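Local coordinates for protein cadherin-23 (Mus musculus, PDB 5VH2) that probably acts as a calcium-dependent adhesion protein of hearing mechanotransduction, its tandem extracellular cadherin repeats being joined by metal-binding linkers, at residues 71-76 with 103-108; 51-56 with 77-82; 108-113 with 195-200. The protein carries 1 engineered substitution. All coordinates share one frame; numbering follows the deposited sequence.

Contact 1. Residues 71-76 with 103-108; sequences LDYETK and LLNELD. With CA (calcium ion), chain F; CA (calcium ion), chain G.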
loop_
_atom_site.group_PDB
_atom_site.type_symbol
_atom_site.label_atom_id
_atom_site.label_comp_id
_atom_site.label_asym_id
_atom_site.label_seq_id
_atom_site.Cartn_x
_atom_site.Cartn_y
_atom_site.Cartn_z
ATOM N N LEU A 71 -3.787 5.923 6.982
ATOM C CA LEU A 71 -4.567 5.643 5.792
ATOM C C LEU A 71 -3.979 4.444 5.087
ATOM O O LEU A 71 -2.874 4.013 5.423
ATOM C CB LEU A 71 -4.622 6.854 4.856
ATOM C CG LEU A 71 -5.181 8.123 5.490
ATOM C CD1 LEU A 71 -4.791 9.326 4.637
ATOM C CD2 LEU A 71 -6.691 8.008 5.611
ATOM N N ASP A 72 -4.792 3.858 4.203
ATOM C CA ASP A 72 -4.369 2.718 3.423
ATOM C C ASP A 72 -5.117 2.643 2.079
ATOM O O ASP A 72 -6.345 2.381 2.026
ATOM C CB ASP A 72 -4.562 1.461 4.263
ATOM C CG ASP A 72 -3.942 0.229 3.639
ATOM O OD1 ASP A 72 -3.167 0.345 2.642
ATOM O OD2 ASP A 72 -4.232 -0.864 4.183
ATOM N N TYR A 73 -4.372 2.862 0.992
ATOM C CA TYR A 73 -4.905 2.700 -0.358
ATOM C C TYR A 73 -5.505 1.316 -0.563
ATOM O O TYR A 73 -6.604 1.164 -1.114
ATOM C CB TYR A 73 -3.808 2.919 -1.381
ATOM C CG TYR A 73 -4.290 2.912 -2.803
ATOM C CD1 TYR A 73 -4.793 4.067 -3.387
ATOM C CD2 TYR A 73 -4.221 1.773 -3.579
ATOM C CE1 TYR A 73 -5.238 4.086 -4.697
ATOM C CE2 TYR A 73 -4.670 1.781 -4.902
ATOM C CZ TYR A 73 -5.185 2.947 -5.451
ATOM O OH TYR A 73 -5.642 3.004 -6.743
ATOM N N GLU A 74 -4.791 0.317 -0.069
ATOM C CA GLU A 74 -5.181 -1.082 -0.221
ATOM C C GLU A 74 -6.372 -1.496 0.634
ATOM O O GLU A 74 -6.907 -2.561 0.411
ATOM C CB GLU A 74 -3.988 -1.997 0.092
ATOM C CG GLU A 74 -2.920 -2.112 -1.018
ATOM C CD GLU A 74 -2.044 -0.868 -1.191
ATOM O OE1 GLU A 74 -1.623 -0.611 -2.340
ATOM O OE2 GLU A 74 -1.762 -0.143 -0.203
ATOM N N THR A 75 -6.790 -0.692 1.608
ATOM C CA THR A 75 -8.051 -0.940 2.351
ATOM C C THR A 75 -9.198 -0.029 1.899
ATOM O O THR A 75 -10.343 -0.456 1.902
ATOM C CB THR A 75 -7.876 -0.742 3.860
ATOM O OG1 THR A 75 -6.855 -1.615 4.332
ATOM C CG2 THR A 75 -9.211 -1.024 4.616
ATOM N N LYS A 76 -8.895 1.226 1.558
ATOM C CA LYS A 76 -9.935 2.117 1.023
ATOM C C LYS A 76 -9.303 3.243 0.203
ATOM O O LYS A 76 -8.466 3.998 0.680
ATOM C CB LYS A 76 -10.785 2.689 2.171
ATOM C CG LYS A 76 -12.094 3.334 1.763
ATOM C CD LYS A 76 -12.941 3.593 2.992
ATOM C CE LYS A 76 -13.830 4.832 2.866
ATOM N NZ LYS A 76 -15.029 4.661 1.978
ATOM N N LEU A 103 -7.023 8.790 -2.530
ATOM C CA LEU A 103 -5.689 8.491 -2.018
ATOM C C LEU A 103 -4.723 8.128 -3.145
ATOM O O LEU A 103 -5.112 7.529 -4.155
ATOM C CB LEU A 103 -5.752 7.311 -1.053
ATOM C CG LEU A 103 -6.489 7.468 0.266
ATOM C CD1 LEU A 103 -6.105 6.334 1.194
ATOM C CD2 LEU A 103 -6.127 8.786 0.918
ATOM N N LEU A 104 -3.456 8.462 -2.941
ATOM C CA LEU A 104 -2.400 8.151 -3.888
ATOM C C LEU A 104 -1.751 6.850 -3.418
ATOM O O LEU A 104 -1.215 6.781 -2.321
ATOM C CB LEU A 104 -1.394 9.307 -3.925
ATOM C CG LEU A 104 -0.005 9.102 -4.542
ATOM C CD1 LEU A 104 -0.123 8.698 -5.991
ATOM C CD2 LEU A 104 0.781 10.396 -4.433
ATOM N N ASN A 105 -1.844 5.805 -4.222
ATOM C CA ASN A 105 -1.123 4.569 -3.944
ATOM C C ASN A 105 0.376 4.831 -3.930
ATOM O O ASN A 105 0.921 5.414 -4.855
ATOM C CB ASN A 105 -1.458 3.519 -4.989
ATOM C CG ASN A 105 -0.886 2.150 -4.649
ATOM O OD1 ASN A 105 -0.553 1.844 -3.483
ATOM N ND2 ASN A 105 -0.770 1.302 -5.673
ATOM N N GLU A 106 1.015 4.464 -2.837
ATOM C CA GLU A 106 2.452 4.527 -2.730
ATOM C C GLU A 106 2.972 3.146 -2.403
ATOM O O GLU A 106 2.211 2.276 -1.976
ATOM C CB GLU A 106 2.851 5.452 -1.602
ATOM C CG GLU A 106 2.276 6.852 -1.652
ATOM C CD GLU A 106 2.977 7.754 -0.648
ATOM O OE1 GLU A 106 4.120 8.181 -0.935
ATOM O OE2 GLU A 106 2.416 7.984 0.452
ATOM N N LEU A 107 4.268 2.956 -2.597
ATOM C CA LEU A 107 4.906 1.677 -2.367
ATOM C C LEU A 107 5.150 1.462 -0.876
ATOM O O LEU A 107 6.212 1.799 -0.346
ATOM C CB LEU A 107 6.210 1.631 -3.137
ATOM C CG LEU A 107 6.833 0.249 -3.338
ATOM C CD1 LEU A 107 6.111 -0.606 -4.382
ATOM C CD2 LEU A 107 8.281 0.460 -3.742
ATOM N N ASP A 108 4.159 0.868 -0.216
ATOM C CA ASP A 108 4.192 0.604 1.226
ATOM C C ASP A 108 3.765 -0.830 1.611
ATOM O O ASP A 108 3.433 -1.090 2.758
ATOM C CB ASP A 108 3.281 1.609 1.933
ATOM C CG ASP A 108 1.800 1.426 1.587
ATOM O OD1 ASP A 108 1.468 0.870 0.517
ATOM O OD2 ASP A 108 0.948 1.857 2.379
HETATM CA CA CA F . 0.253 1.119 -1.616
HETATM CA CA CA G . -0.907 0.274 1.522
#
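The calcium-binding linker that ends the first of the fragment's two cadherin repeats (EC12) brings the DYE sequence, D72 to E74, against N105 to D108, with two calcium ions between them. E74 bridges the metals: its chi2 bend (73°) turns the carboxylate toward the pair, OE2 lies 2.0 Å from the chain G calcium, and both oxygens bind the chain F calcium. N105 OD1 reaches the latter at 2.2 Å, E106 O joining the same shell. D108 bridges too, gripping the chain G calcium with both oxygens and the other through OD1. D72 OD1 binds the chain G ion at 2.5 Å and accepts from E74 N, an Asx turn whose bent bond, met from above the carboxylate plane, probably helps to place the glutamate. The N105 amide lies nearly parallel to the Y73 ring, planes 9° apart, with CB 3.4 Å from the ring centroid in a CH-pi contact. At the ring's edge L103 O sits 3.5 Å from Y73 CE1, while L103 CD1 meets L71 CB at 4.0 Å. E20, D141 and E109 complete the two shells. Such shared carboxylates, from a DXE motif and a DXNDN-like linker, typify a cadherin inter-repeat calcium site.

Contact 2. Residues 51-56 with 77-82; sequences GAEGKF and TSYLMN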
loop_
_atom_site.group_PDB
_atom_site.type_symbol
_atom_site.label_atom_id
_atom_site.label_comp_id
_atom_site.label_asym_id
_atom_site.label_seq_id
_atom_site.Cartn_x
_atom_site.Cartn_y
_atom_site.Cartn_z
ATOM N N GLY A 51 -18.954 9.583 7.014
ATOM C CA GLY A 51 -18.123 9.227 5.861
ATOM C C GLY A 51 -16.632 9.289 6.108
ATOM O O GLY A 51 -15.837 8.937 5.250
ATOM N N ALA A 52 -16.239 9.729 7.292
ATOM C CA ALA A 52 -14.823 9.844 7.605
ATOM C C ALA A 52 -14.251 8.512 8.057
ATOM O O ALA A 52 -13.044 8.308 8.040
ATOM C CB ALA A 52 -14.640 10.908 8.675
ATOM N N GLU A 53 -15.120 7.621 8.516
ATOM C CA GLU A 53 -14.730 6.279 8.975
ATOM C C GLU A 53 -13.529 6.265 9.933
ATOM O O GLU A 53 -12.665 5.436 9.811
ATOM C CB GLU A 53 -14.525 5.360 7.769
ATOM C CG GLU A 53 -15.849 4.925 7.130
ATOM C CD GLU A 53 -15.686 3.984 5.944
ATOM O OE1 GLU A 53 -14.618 3.321 5.789
ATOM O OE2 GLU A 53 -16.582 3.982 5.077
ATOM N N GLY A 54 -13.507 7.196 10.885
ATOM C CA GLY A 54 -12.482 7.251 11.939
ATOM C C GLY A 54 -11.103 7.735 11.526
ATOM O O GLY A 54 -10.164 7.638 12.316
ATOM N N LYS A 55 -10.972 8.212 10.287
ATOM C CA LYS A 55 -9.683 8.683 9.719
ATOM C C LYS A 55 -9.552 10.206 9.664
ATOM O O LYS A 55 -8.438 10.706 9.491
ATOM C CB LYS A 55 -9.471 8.195 8.279
ATOM C CG LYS A 55 -9.765 6.728 8.059
ATOM C CD LYS A 55 -8.624 5.809 8.407
ATOM C CE LYS A 55 -9.160 4.504 8.977
ATOM N NZ LYS A 55 -8.069 3.696 9.574
ATOM N N PHE A 56 -10.662 10.936 9.710
ATOM C CA PHE A 56 -10.589 12.401 9.637
ATOM C C PHE A 56 -11.379 13.107 10.731
ATOM O O PHE A 56 -12.364 12.593 11.255
ATOM C CB PHE A 56 -11.079 12.907 8.293
ATOM C CG PHE A 56 -10.384 12.299 7.114
ATOM C CD1 PHE A 56 -10.875 11.146 6.520
ATOM C CD2 PHE A 56 -9.246 12.896 6.574
ATOM C CE1 PHE A 56 -10.249 10.581 5.431
ATOM C CE2 PHE A 56 -8.604 12.338 5.489
ATOM C CZ PHE A 56 -9.091 11.151 4.936
ATOM N N THR A 77 -9.714 3.328 -1.050
ATOM C CA THR A 77 -9.091 4.210 -2.032
ATOM C C THR A 77 -9.619 5.642 -1.987
ATOM O O THR A 77 -8.928 6.566 -2.411
ATOM C CB THR A 77 -9.350 3.675 -3.449
ATOM O OG1 THR A 77 -10.743 3.347 -3.591
ATOM C CG2 THR A 77 -8.507 2.424 -3.687
ATOM N N SER A 78 -10.837 5.830 -1.489
ATOM C CA SER A 78 -11.436 7.169 -1.404
ATOM C C SER A 78 -12.557 7.284 -0.347
ATOM O O SER A 78 -13.166 6.281 0.046
ATOM C CB SER A 78 -11.965 7.605 -2.775
ATOM O OG SER A 78 -13.179 6.941 -3.095
ATOM N N TYR A 79 -12.818 8.519 0.088
ATOM C CA TYR A 79 -13.722 8.868 1.198
ATOM C C TYR A 79 -14.648 9.992 0.726
ATOM O O TYR A 79 -14.198 10.910 0.016
ATOM C CB TYR A 79 -12.912 9.369 2.398
ATOM C CG TYR A 79 -12.032 8.314 3.008
ATOM C CD1 TYR A 79 -10.753 8.053 2.511
ATOM C CD2 TYR A 79 -12.490 7.556 4.081
ATOM C CE1 TYR A 79 -9.963 7.063 3.070
ATOM C CE2 TYR A 79 -11.714 6.525 4.620
ATOM C CZ TYR A 79 -10.470 6.281 4.104
ATOM O OH TYR A 79 -9.707 5.291 4.659
ATOM N N LEU A 80 -15.929 9.935 1.108
ATOM C CA LEU A 80 -16.856 11.039 0.843
ATOM C C LEU A 80 -17.562 11.461 2.141
ATOM O O LEU A 80 -18.512 10.783 2.599
ATOM C CB LEU A 80 -17.873 10.663 -0.240
ATOM C CG LEU A 80 -18.919 11.743 -0.618
ATOM C CD1 LEU A 80 -18.306 12.888 -1.430
ATOM C CD2 LEU A 80 -20.131 11.166 -1.344
ATOM N N MET A 81 -17.121 12.594 2.701
ATOM C CA MET A 81 -17.570 13.009 4.031
ATOM C C MET A 81 -18.658 14.042 3.909
ATOM O O MET A 81 -18.574 14.922 3.061
ATOM C CB MET A 81 -16.422 13.645 4.808
ATOM C CG MET A 81 -15.497 12.662 5.457
ATOM S SD MET A 81 -13.987 13.394 6.017
ATOM C CE MET A 81 -13.132 13.647 4.462
ATOM N N ASN A 82 -19.643 13.974 4.801
ATOM C CA ASN A 82 -20.725 14.962 4.827
ATOM C C ASN A 82 -20.431 15.925 5.929
ATOM O O ASN A 82 -20.252 15.494 7.090
ATOM C CB ASN A 82 -22.057 14.306 5.152
ATOM C CG ASN A 82 -22.730 13.723 3.937
ATOM O OD1 ASN A 82 -22.180 12.882 3.265
ATOM N ND2 ASN A 82 -23.945 14.154 3.664
#
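This is an apolar aromatic contact across the beta-sandwich of EC12: F56, where the chain enters one sheet, meets Y79 and M81 on strand 78-87 of the other. The two rings form a T-shaped pair, with planes at 75° and centroids 5.3 Å apart. F56 supplies the edge, its CE1 standing over one face of Y79, 3.8 Å from Y79 CG. M81 takes a face of the same phenylalanine: a bend at chi3 (-74°) carries CE over the ring, 4.2 Å from the F56 centroid, in a CH-pi contact. The sulfur makes an oblique Met-aromatic approach and also touches A52 CB, with SD 3.7 Å from it. The rim of Y79 is met by G51 O, just before the turn, in the ring plane 3.8 Å from Y79 CD2, and K55 CG comes within 3.7 Å of Y79 OH. A52 to K55 form a type I' turn, closed by K55 N bonding A52 O. G51, with phi 102°, has no room for a side chain beside L80 O. Were Y79 replaced by an alanine, the F56 edge would probably be left without its aromatic face, with a gap opened beside F56 CE1 and K55 CG. With no hydrogen bond linking the segments, the direct contact is probably held by dispersion, ring electrostatics and the burial of F56, Y79 and M81.

Contact 3. Residues 108-113 with 195-200; sequences DEAVQF and GPKVDS. With CA (calcium ion), chain G; NA (sodium ion), chain H; CA (calcium ion), chain F.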
loop_
_atom_site.group_PDB
_atom_site.type_symbol
_atom_site.label_atom_id
_atom_site.label_comp_id
_atom_site.label_asym_id
_atom_site.label_seq_id
_atom_site.Cartn_x
_atom_site.Cartn_y
_atom_site.Cartn_z
ATOM N N ASP A 108 4.159 0.868 -0.216
ATOM C CA ASP A 108 4.192 0.604 1.226
ATOM C C ASP A 108 3.765 -0.830 1.611
ATOM O O ASP A 108 3.433 -1.090 2.758
ATOM C CB ASP A 108 3.281 1.609 1.933
ATOM C CG ASP A 108 1.800 1.426 1.587
ATOM O OD1 ASP A 108 1.468 0.870 0.517
ATOM O OD2 ASP A 108 0.948 1.857 2.379
ATOM N N GLU A 109 3.767 -1.749 0.655
ATOM C CA GLU A 109 3.259 -3.099 0.909
ATOM C C GLU A 109 4.239 -4.140 0.414
ATOM O O GLU A 109 5.136 -3.819 -0.343
ATOM C CB GLU A 109 1.893 -3.338 0.243
ATOM C CG GLU A 109 0.792 -2.392 0.651
ATOM C CD GLU A 109 0.338 -2.592 2.071
ATOM O OE1 GLU A 109 -0.492 -1.791 2.523
ATOM O OE2 GLU A 109 0.805 -3.534 2.731
ATOM N N ALA A 110 4.007 -5.393 0.823
ATOM C CA ALA A 110 4.916 -6.501 0.545
ATOM C C ALA A 110 4.650 -7.084 -0.851
ATOM O O ALA A 110 4.299 -6.334 -1.782
ATOM C CB ALA A 110 4.798 -7.562 1.645
ATOM N N VAL A 111 4.857 -8.391 -1.013
ATOM C CA VAL A 111 4.809 -9.046 -2.307
ATOM C C VAL A 111 4.285 -10.463 -2.117
ATOM O O VAL A 111 4.699 -11.139 -1.163
ATOM C CB VAL A 111 6.231 -9.204 -2.842
ATOM C CG1 VAL A 111 6.198 -9.936 -4.163
ATOM C CG2 VAL A 111 6.913 -7.845 -2.955
ATOM N N GLN A 112 3.434 -10.926 -3.039
ATOM C CA GLN A 112 2.982 -12.334 -3.053
ATOM C C GLN A 112 3.685 -13.137 -4.151
ATOM O O GLN A 112 3.963 -12.596 -5.216
ATOM C CB GLN A 112 1.486 -12.434 -3.331
ATOM C CG GLN A 112 0.579 -11.618 -2.446
ATOM C CD GLN A 112 -0.842 -11.663 -2.946
ATOM O OE1 GLN A 112 -1.601 -12.581 -2.625
ATOM N NE2 GLN A 112 -1.215 -10.674 -3.754
ATOM N N PHE A 113 3.886 -14.433 -3.906
ATOM C CA PHE A 113 4.444 -15.372 -4.886
ATOM C C PHE A 113 3.334 -16.143 -5.593
ATOM O O PHE A 113 2.215 -16.179 -5.125
ATOM C CB PHE A 113 5.367 -16.384 -4.184
ATOM C CG PHE A 113 6.626 -15.778 -3.663
ATOM C CD1 PHE A 113 7.737 -15.666 -4.484
ATOM C CD2 PHE A 113 6.690 -15.269 -2.385
ATOM C CE1 PHE A 113 8.920 -15.091 -4.031
ATOM C CE2 PHE A 113 7.866 -14.685 -1.917
ATOM C CZ PHE A 113 8.983 -14.602 -2.742
ATOM N N GLY A 195 10.843 -1.651 -2.115
ATOM C CA GLY A 195 10.039 -1.052 -1.083
ATOM C C GLY A 195 10.690 -1.123 0.289
ATOM O O GLY A 195 11.822 -1.629 0.437
ATOM N N PRO A 196 9.903 -0.774 1.325
ATOM C CA PRO A 196 10.313 -0.852 2.720
ATOM C C PRO A 196 10.344 -2.289 3.322
ATOM O O PRO A 196 11.290 -2.615 4.080
ATOM C CB PRO A 196 9.251 -0.012 3.435
ATOM C CG PRO A 196 8.025 -0.103 2.559
ATOM C CD PRO A 196 8.481 -0.378 1.164
ATOM N N LYS A 197 9.344 -3.101 2.992
ATOM C CA LYS A 197 8.944 -4.191 3.887
ATOM C C LYS A 197 10.033 -5.183 4.277
ATOM O O LYS A 197 11.001 -5.342 3.552
ATOM C CB LYS A 197 7.723 -4.951 3.332
ATOM C CG LYS A 197 6.439 -4.097 3.381
ATOM C CD LYS A 197 5.917 -3.792 4.782
ATOM C CE LYS A 197 4.380 -3.753 4.761
ATOM N NZ LYS A 197 3.786 -3.047 5.937
ATOM N N VAL A 198 9.836 -5.833 5.435
ATOM C CA VAL A 198 10.550 -7.064 5.781
ATOM C C VAL A 198 10.390 -8.033 4.627
ATOM O O VAL A 198 9.298 -8.233 4.109
ATOM C CB VAL A 198 10.017 -7.766 7.048
ATOM C CG1 VAL A 198 10.753 -9.103 7.328
ATOM C CG2 VAL A 198 10.144 -6.818 8.240
ATOM N N ASP A 199 11.512 -8.666 4.305
ATOM C CA ASP A 199 11.725 -9.365 3.057
ATOM C C ASP A 199 10.682 -10.473 2.857
ATOM O O ASP A 199 10.394 -11.254 3.774
ATOM C CB ASP A 199 13.124 -9.988 3.032
ATOM C CG ASP A 199 14.244 -8.947 2.938
ATOM O OD1 ASP A 199 14.034 -7.718 3.193
ATOM O OD2 ASP A 199 15.383 -9.362 2.629
ATOM N N SER A 200 10.101 -10.517 1.663
ATOM C CA SER A 200 9.216 -11.602 1.264
ATOM C C SER A 200 10.020 -12.732 0.620
ATOM O O SER A 200 10.706 -12.509 -0.404
ATOM C CB SER A 200 8.160 -11.068 0.275
ATOM O OG SER A 200 7.423 -9.998 0.861
HETATM CA CA CA G . -0.907 0.274 1.522
HETATM NA NA NA H . 4.866 -4.330 -2.631
HETATM CA CA CA F . 0.253 1.119 -1.616
#
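S200 packs into the start of the first strand of EC13, the fragment's second repeat, while K197 lies over the metal-binding linker, so one contact has a close end and a loose one. The segments run roughly alongside each other, their end-to-end directions 15° apart, and no hydrogen bond joins them. At the close end S200 meets A110, V111 and F113 and contributes the largest buried area of the contact. Its OG is turned back beside its own backbone N (chi1 -57°), which sets it 3.7 Å from A110 CB and near V111 N without bonding it. F113 presents a ring edge, CZ being 3.6 Å from S200 O. Behind this end V111 is buried, and F113 also packs on V135 and A137 of strand 131-139. At the other end P196 and K197 are exposed to solvent. There P196 CG merely grazes D108 CA at 4.1 Å. The chain of K197, bent at chi2 (-68°), follows the linker backbone. Its CE lies 3.5 Å from D108 O. K197 runs beside E109, but NZ stays 4.4 Å from E109 OE2, beyond a salt bridge, so any attraction is probably long-range. E109 is occupied by metal: OE1 binds the chain G calcium at 2.3 Å, and its backbone O, with A110 O, binds sodium. D141, D193 and the engineered D139 complete the sodium shell. Linker carbonyls and carboxylates of the following repeat correspond to the third metal position of a cadherin junction, here holding sodium and including an engineered ligand.

How the contacts relate
The contacts follow the long axis of the molecule from EC12 into EC13. Contact 2 spans the sandwich of EC12, contact 1 lies at its linker end, and contact 3 opens the next repeat. Centres of contacts 1 and 2, and of 1 and 3, are each 14 Å apart, while those of 2 and 3 are 27 Å apart. Contacts 1 and 2 alternate along the chain and are joined where L103 N probably bonds T77 O, between neighbouring strands 94-104 and 78-87. Contact 3 comes later in sequence but shares D108 and both calcium ions with contact 1, so metal coordination links the sandwich of one repeat to the other.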